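Local atomic coordinates of SusD/RagB family nutrient-binding outer membrane lipoprotein (PDB entry 4F7A), a protein that probably binds glycans, perhaps mucin O-glycans, at the outer membrane of Bacteroides vulgatus as a SusD-like, TPR-like nutrient-binding lipoprotein. Residues A[80-85]-A[470-475]; A[47-52]-A[125-130]. All blocks are in the same frame, centred on the assembly; numbering follows the deposited sequence.

Interaction 1. Residues A[80-85]-A[470-475]; sequences GWTASA and RLPFSQ
T82 and L471 meet with their side chains slanting across one another, and the leucine straddles the threonine with both of its methyls. CD1 of L471 lies 3.6 Å from the carbonyl O of T82, an oxygen hydrogen-bonded to the hydroxyl of Y132 on helix 111-132, while CD2 of L471 faces the methyl CG2 of T82 at 4.1 Å. L471 is set for this by its first torsion (chi1 -60°), which places CG beside its own backbone N and opposite the carbonyl carbon.

In T82, chi1 of 65° puts OG1 between the backbone N and the carbonyl carbon, on the side of P472, whose ring atom CD is 4.2 Å from OG1 of T82. There the hydroxyl takes up a water, at 2.7 Å from OG1 of T82, and the water donates to the backbone O of P472 over 2.7 Å. Farther along, the methyl CB of A83 lies against the hydroxymethyl group of S474, 3.6 Å from OG of S474. That hydroxyl is directed to its own partners: N87 on helix 84-104, and the backbone N of D477, by which S474 serves as N-cap of helix 475-480.

No direct hydrogen bond joins the two segments. The loop rests on the junction of helices 79-82 and 84-104 by van der Waals packing and one water-mediated link, which ties the T82 hydroxyl to the P472 carbonyl within a largely buried seam.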
loop_
_atom_site.group_PDB
_atom_site.type_symbol
_atom_site.label_atom_id
_atom_site.label_comp_id
_atom_site.label_asym_id
_atom_site.label_seq_id
_atom_site.Cartn_x
_atom_site.Cartn_y
_atom_site.Cartn_z
ATOM N N GLY A 80 2.480 17.606 11.031
ATOM C CA GLY A 80 3.806 16.959 11.048
ATOM C C GLY A 80 3.744 15.502 10.615
ATOM O O GLY A 80 4.646 15.004 9.912
ATOM N N TRP A 81 2.659 14.825 10.973
ATOM C CA TRP A 81 2.506 13.406 10.622
ATOM C C TRP A 81 2.113 13.230 9.167
ATOM O O TRP A 81 2.684 12.400 8.462
ATOM C CB TRP A 81 1.438 12.735 11.466
ATOM C CG TRP A 81 1.655 12.764 12.940
ATOM C CD1 TRP A 81 2.719 13.265 13.620
ATOM C CD2 TRP A 81 0.781 12.200 13.913
ATOM N NE1 TRP A 81 2.540 13.086 14.976
ATOM C CE2 TRP A 81 1.351 12.430 15.175
ATOM C CE3 TRP A 81 -0.466 11.569 13.839
ATOM C CZ2 TRP A 81 0.739 12.012 16.354
ATOM C CZ3 TRP A 81 -1.070 11.160 15.011
ATOM C CH2 TRP A 81 -0.475 11.395 16.252
ATOM N N THR A 82 1.115 13.988 8.711
ATOM C CA THR A 82 0.648 13.807 7.355
ATOM C C THR A 82 1.656 14.225 6.282
ATOM O O THR A 82 1.572 13.751 5.150
ATOM C CB THR A 82 -0.693 14.521 7.103
ATOM O OG1 THR A 82 -0.508 15.924 7.220
ATOM C CG2 THR A 82 -1.806 14.006 8.071
ATOM N N ALA A 83 2.605 15.097 6.625
ATOM C CA ALA A 83 3.615 15.545 5.674
ATOM C C ALA A 83 4.767 14.549 5.497
ATOM O O ALA A 83 5.598 14.706 4.593
ATOM C CB ALA A 83 4.200 16.890 6.136
ATOM N N SER A 84 4.861 13.561 6.385
ATOM C CA SER A 84 6.060 12.746 6.470
ATOM C C SER A 84 6.395 11.922 5.232
ATOM O O SER A 84 7.559 11.858 4.838
ATOM C CB SER A 84 6.014 11.855 7.710
ATOM O OG SER A 84 6.282 12.643 8.854
ATOM N N ALA A 85 5.400 11.296 4.614
ATOM C CA ALA A 85 5.655 10.485 3.421
ATOM C C ALA A 85 6.310 11.373 2.341
ATOM O O ALA A 85 7.351 11.024 1.762
ATOM C CB ALA A 85 4.368 9.845 2.922
ATOM N N ARG A 470 -7.531 11.592 1.157
ATOM C CA ARG A 470 -6.141 11.909 0.875
ATOM C C ARG A 470 -5.539 12.554 2.104
ATOM O O ARG A 470 -6.243 12.907 3.050
ATOM C CB ARG A 470 -6.019 12.893 -0.302
ATOM C CG ARG A 470 -6.602 14.291 -0.019
ATOM C CD ARG A 470 -6.539 15.201 -1.204
ATOM N NE ARG A 470 -5.201 15.701 -1.480
ATOM C CZ ARG A 470 -4.655 16.798 -0.947
ATOM N NH1 ARG A 470 -5.320 17.562 -0.078
ATOM N NH2 ARG A 470 -3.426 17.157 -1.323
ATOM N N LEU A 471 -4.230 12.743 2.067
ATOM C CA LEU A 471 -3.555 13.595 3.042
ATOM C C LEU A 471 -3.280 14.957 2.431
ATOM O O LEU A 471 -2.994 15.071 1.228
ATOM C CB LEU A 471 -2.236 12.964 3.512
ATOM C CG LEU A 471 -2.355 11.594 4.199
ATOM C CD1 LEU A 471 -0.970 11.186 4.756
ATOM C CD2 LEU A 471 -3.458 11.561 5.286
ATOM N N PRO A 472 -3.347 16.009 3.246
ATOM C CA PRO A 472 -2.977 17.339 2.715
ATOM C C PRO A 472 -1.522 17.417 2.288
ATOM O O PRO A 472 -0.701 16.663 2.781
ATOM C CB PRO A 472 -3.224 18.287 3.893
ATOM C CG PRO A 472 -4.171 17.536 4.794
ATOM C CD PRO A 472 -3.777 16.076 4.648
ATOM N N PHE A 473 -1.216 18.339 1.384
ATOM C CA PHE A 473 0.153 18.571 0.975
ATOM C C PHE A 473 1.065 18.942 2.161
ATOM O O PHE A 473 0.614 19.440 3.201
ATOM C CB PHE A 473 0.233 19.675 -0.089
ATOM C CG PHE A 473 -0.476 19.361 -1.365
ATOM C CD1 PHE A 473 -0.073 18.286 -2.137
ATOM C CD2 PHE A 473 -1.491 20.189 -1.837
ATOM C CE1 PHE A 473 -0.690 18.010 -3.320
ATOM C CE2 PHE A 473 -2.129 19.916 -3.019
ATOM C CZ PHE A 473 -1.717 18.799 -3.770
ATOM N N SER A 474 2.347 18.665 2.006
ATOM C CA SER A 474 3.321 18.986 3.048
ATOM C C SER A 474 3.424 20.485 3.259
ATOM O O SER A 474 3.873 21.197 2.345
ATOM C CB SER A 474 4.700 18.473 2.671
ATOM O OG SER A 474 5.661 18.965 3.598
ATOM N N GLN A 475 3.080 20.959 4.470
ATOM C CA GLN A 475 3.307 22.358 4.806
ATOM C C GLN A 475 4.784 22.682 4.985
ATOM O O GLN A 475 5.166 23.836 4.843
ATOM C CB GLN A 475 2.494 22.805 6.020
ATOM C CG GLN A 475 1.017 23.038 5.675
ATOM C CD GLN A 475 0.827 24.129 4.625
ATOM O OE1 GLN A 475 1.325 25.258 4.769
ATOM N NE2 GLN A 475 0.094 23.805 3.571
HETATM O O HOH W 1 0.718 17.007 5.106
#

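Interaction 2. Residues A[47-52]-A[125-130]; sequences QTFQNL and MHRITD
R127 reaches across from helix 111-132 to the amide of Q50, and this polar contact is the one hydrogen bond between the segments. NH2 of R127 donates to OE1 of Q50 over 3.1 Å, with an N-H...O angle of 151°. The donor is tilted out of the carbonyl plane of the amide, and the amide and guanidinium planes are turned 45° from each other, so the two groups meet at a slant. Q50 gets there by an extended chain, with CG anti to the backbone N, whereas the arginine chain bends at chi3 before presenting its guanidinium.

The charged network extends beyond this pair. The polar end of R127 also has a strong partner in I32, and its NH1 forms a salt bridge with E434; NE2 of Q50 donates to the same carboxylate and to D55, so both side chains are held at a buried site where the acidic groups probably offset the arginine's charge. An alanine in place of R127 would probably leave OE1 of Q50 without this donor and remove the salt bridge to E434.

F49 adds a van der Waals contact: its CE1 lies 4.0 Å from NH2 of R127, the ring and guanidinium planes 18° apart, and CG anti to the backbone N sends the ring out toward helix 111-132.

The backbones stay well apart, about 10 Å between nearest CA atoms, and helix 84-104 runs alongside, its T89 touching both F49 and I128. H126, next to R127 on helix 111-132, packs against helix 193-210.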
loop_
_atom_site.group_PDB
_atom_site.type_symbol
_atom_site.label_atom_id
_atom_site.label_comp_id
_atom_site.label_asym_id
_atom_site.label_seq_id
_atom_site.Cartn_x
_atom_site.Cartn_y
_atom_site.Cartn_z
ATOM N N GLN A 47 7.200 5.698 11.567
ATOM C CA GLN A 47 5.981 5.749 12.351
ATOM C C GLN A 47 5.040 6.841 11.841
ATOM O O GLN A 47 3.837 6.613 11.751
ATOM C CB GLN A 47 6.259 5.919 13.842
ATOM C CG GLN A 47 4.962 5.932 14.702
ATOM C CD GLN A 47 5.233 6.254 16.176
ATOM O OE1 GLN A 47 6.105 7.061 16.482
ATOM N NE2 GLN A 47 4.464 5.649 17.079
ATOM N N THR A 48 5.583 8.008 11.486
ATOM C CA THR A 48 4.758 9.092 10.878
ATOM C C THR A 48 4.640 9.029 9.360
ATOM O O THR A 48 3.661 9.511 8.793
ATOM C CB THR A 48 5.251 10.508 11.307
ATOM O OG1 THR A 48 6.539 10.768 10.733
ATOM C CG2 THR A 48 5.342 10.621 12.850
ATOM N N PHE A 49 5.633 8.451 8.689
ATOM C CA PHE A 49 5.576 8.181 7.234
ATOM C C PHE A 49 4.289 7.435 6.894
ATOM O O PHE A 49 3.483 7.877 6.068
ATOM C CB PHE A 49 6.813 7.338 6.827
ATOM C CG PHE A 49 7.058 7.227 5.321
ATOM C CD1 PHE A 49 6.299 6.399 4.524
ATOM C CD2 PHE A 49 8.113 7.901 4.729
ATOM C CE1 PHE A 49 6.562 6.295 3.151
ATOM C CE2 PHE A 49 8.386 7.787 3.384
ATOM C CZ PHE A 49 7.604 7.000 2.591
ATOM N N GLN A 50 4.066 6.342 7.608
ATOM C CA GLN A 50 2.980 5.446 7.292
ATOM C C GLN A 50 2.125 4.952 8.459
ATOM O O GLN A 50 0.910 4.792 8.295
ATOM C CB GLN A 50 3.610 4.274 6.528
ATOM C CG GLN A 50 2.860 3.034 6.458
ATOM C CD GLN A 50 3.304 2.128 5.307
ATOM O OE1 GLN A 50 4.330 2.349 4.620
ATOM N NE2 GLN A 50 2.539 1.094 5.119
ATOM N N ASN A 51 2.723 4.637 9.608
ATOM C CA ASN A 51 1.967 3.899 10.622
ATOM C C ASN A 51 0.831 4.701 11.236
ATOM O O ASN A 51 -0.265 4.161 11.461
ATOM C CB ASN A 51 2.866 3.342 11.728
ATOM C CG ASN A 51 2.187 2.254 12.529
ATOM O OD1 ASN A 51 2.101 2.351 13.750
ATOM N ND2 ASN A 51 1.685 1.189 11.836
ATOM N N LEU A 52 1.069 5.987 11.479
ATOM C CA LEU A 52 0.022 6.847 12.032
ATOM C C LEU A 52 -0.895 7.497 10.978
ATOM O O LEU A 52 -1.775 8.299 11.321
ATOM C CB LEU A 52 0.618 7.905 12.931
ATOM C CG LEU A 52 1.201 7.435 14.256
ATOM C CD1 LEU A 52 2.053 8.550 14.852
ATOM C CD2 LEU A 52 0.106 6.996 15.255
HETATM N N MSE A 125 7.163 6.158 -5.962
HETATM C CA MSE A 125 6.445 7.403 -6.143
HETATM C C MSE A 125 4.942 7.234 -6.390
HETATM O O MSE A 125 4.187 8.160 -6.157
HETATM C CB MSE A 125 7.087 8.232 -7.256
HETATM C CG MSE A 125 8.552 8.582 -6.972
HETATM SE SE MSE A 125 8.863 9.319 -5.224
HETATM C CE MSE A 125 8.095 11.064 -5.538
ATOM N N HIS A 126 4.493 6.070 -6.841
ATOM C CA HIS A 126 3.041 5.879 -6.972
ATOM C C HIS A 126 2.437 5.902 -5.572
ATOM O O HIS A 126 1.327 6.382 -5.400
ATOM C CB HIS A 126 2.671 4.612 -7.781
ATOM C CG HIS A 126 2.621 3.353 -6.969
ATOM N ND1 HIS A 126 3.754 2.678 -6.588
ATOM C CD2 HIS A 126 1.580 2.677 -6.432
ATOM C CE1 HIS A 126 3.414 1.620 -5.869
ATOM N NE2 HIS A 126 2.099 1.601 -5.752
ATOM N N ARG A 127 3.190 5.432 -4.565
ATOM C CA ARG A 127 2.740 5.515 -3.169
ATOM C C ARG A 127 2.545 6.971 -2.674
ATOM O O ARG A 127 1.660 7.236 -1.859
ATOM C CB ARG A 127 3.730 4.789 -2.258
ATOM C CG ARG A 127 3.693 3.272 -2.399
ATOM C CD ARG A 127 4.983 2.604 -1.909
ATOM N NE ARG A 127 5.407 2.938 -0.545
ATOM C CZ ARG A 127 4.972 2.341 0.576
ATOM N NH1 ARG A 127 4.040 1.401 0.557
ATOM N NH2 ARG A 127 5.483 2.697 1.748
ATOM N N ILE A 128 3.350 7.892 -3.201
ATOM C CA ILE A 128 3.260 9.315 -2.843
ATOM C C ILE A 128 2.090 10.011 -3.553
ATOM O O ILE A 128 1.321 10.714 -2.907
ATOM C CB ILE A 128 4.611 10.050 -3.125
ATOM C CG1 ILE A 128 5.768 9.340 -2.384
ATOM C CG2 ILE A 128 4.524 11.534 -2.759
ATOM C CD1 ILE A 128 5.570 9.208 -0.852
ATOM N N THR A 129 1.938 9.826 -4.866
ATOM C CA THR A 129 0.783 10.411 -5.533
ATOM C C THR A 129 -0.489 9.821 -4.968
ATOM O O THR A 129 -1.474 10.531 -4.845
ATOM C CB THR A 129 0.778 10.313 -7.095
ATOM O OG1 THR A 129 -0.421 10.946 -7.590
ATOM C CG2 THR A 129 0.809 8.874 -7.565
ATOM N N ASP A 130 -0.484 8.545 -4.617
ATOM C CA ASP A 130 -1.711 7.942 -4.056
ATOM C C ASP A 130 -2.070 8.512 -2.658
ATOM O O ASP A 130 -3.214 8.392 -2.201
ATOM C CB ASP A 130 -1.599 6.410 -4.006
ATOM C CG ASP A 130 -1.641 5.762 -5.378
ATOM O OD1 ASP A 130 -1.933 6.453 -6.404
ATOM O OD2 ASP A 130 -1.349 4.546 -5.431
#

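How the interactions relate
Both interactions are buried, but interaction 2 lies nearer the centre of the chain, its centre about 8 Å from it against about 16 Å for interaction 1. Their centres are about 9 Å apart and they share a boundary: OG of S84 and OG1 of T48 lie 2.7 Å apart in a probable hydrogen bond, and the A85 carbonyl O packs on CD1 of I128 at 3.6 Å. Helix 84-104, which begins in interaction 1, thus also flanks interaction 2. The chemistry differs with place. Interaction 1 seats a late loop on a helix junction through methyls and water, whereas interaction 2 links two helices through long side chains and a charged network.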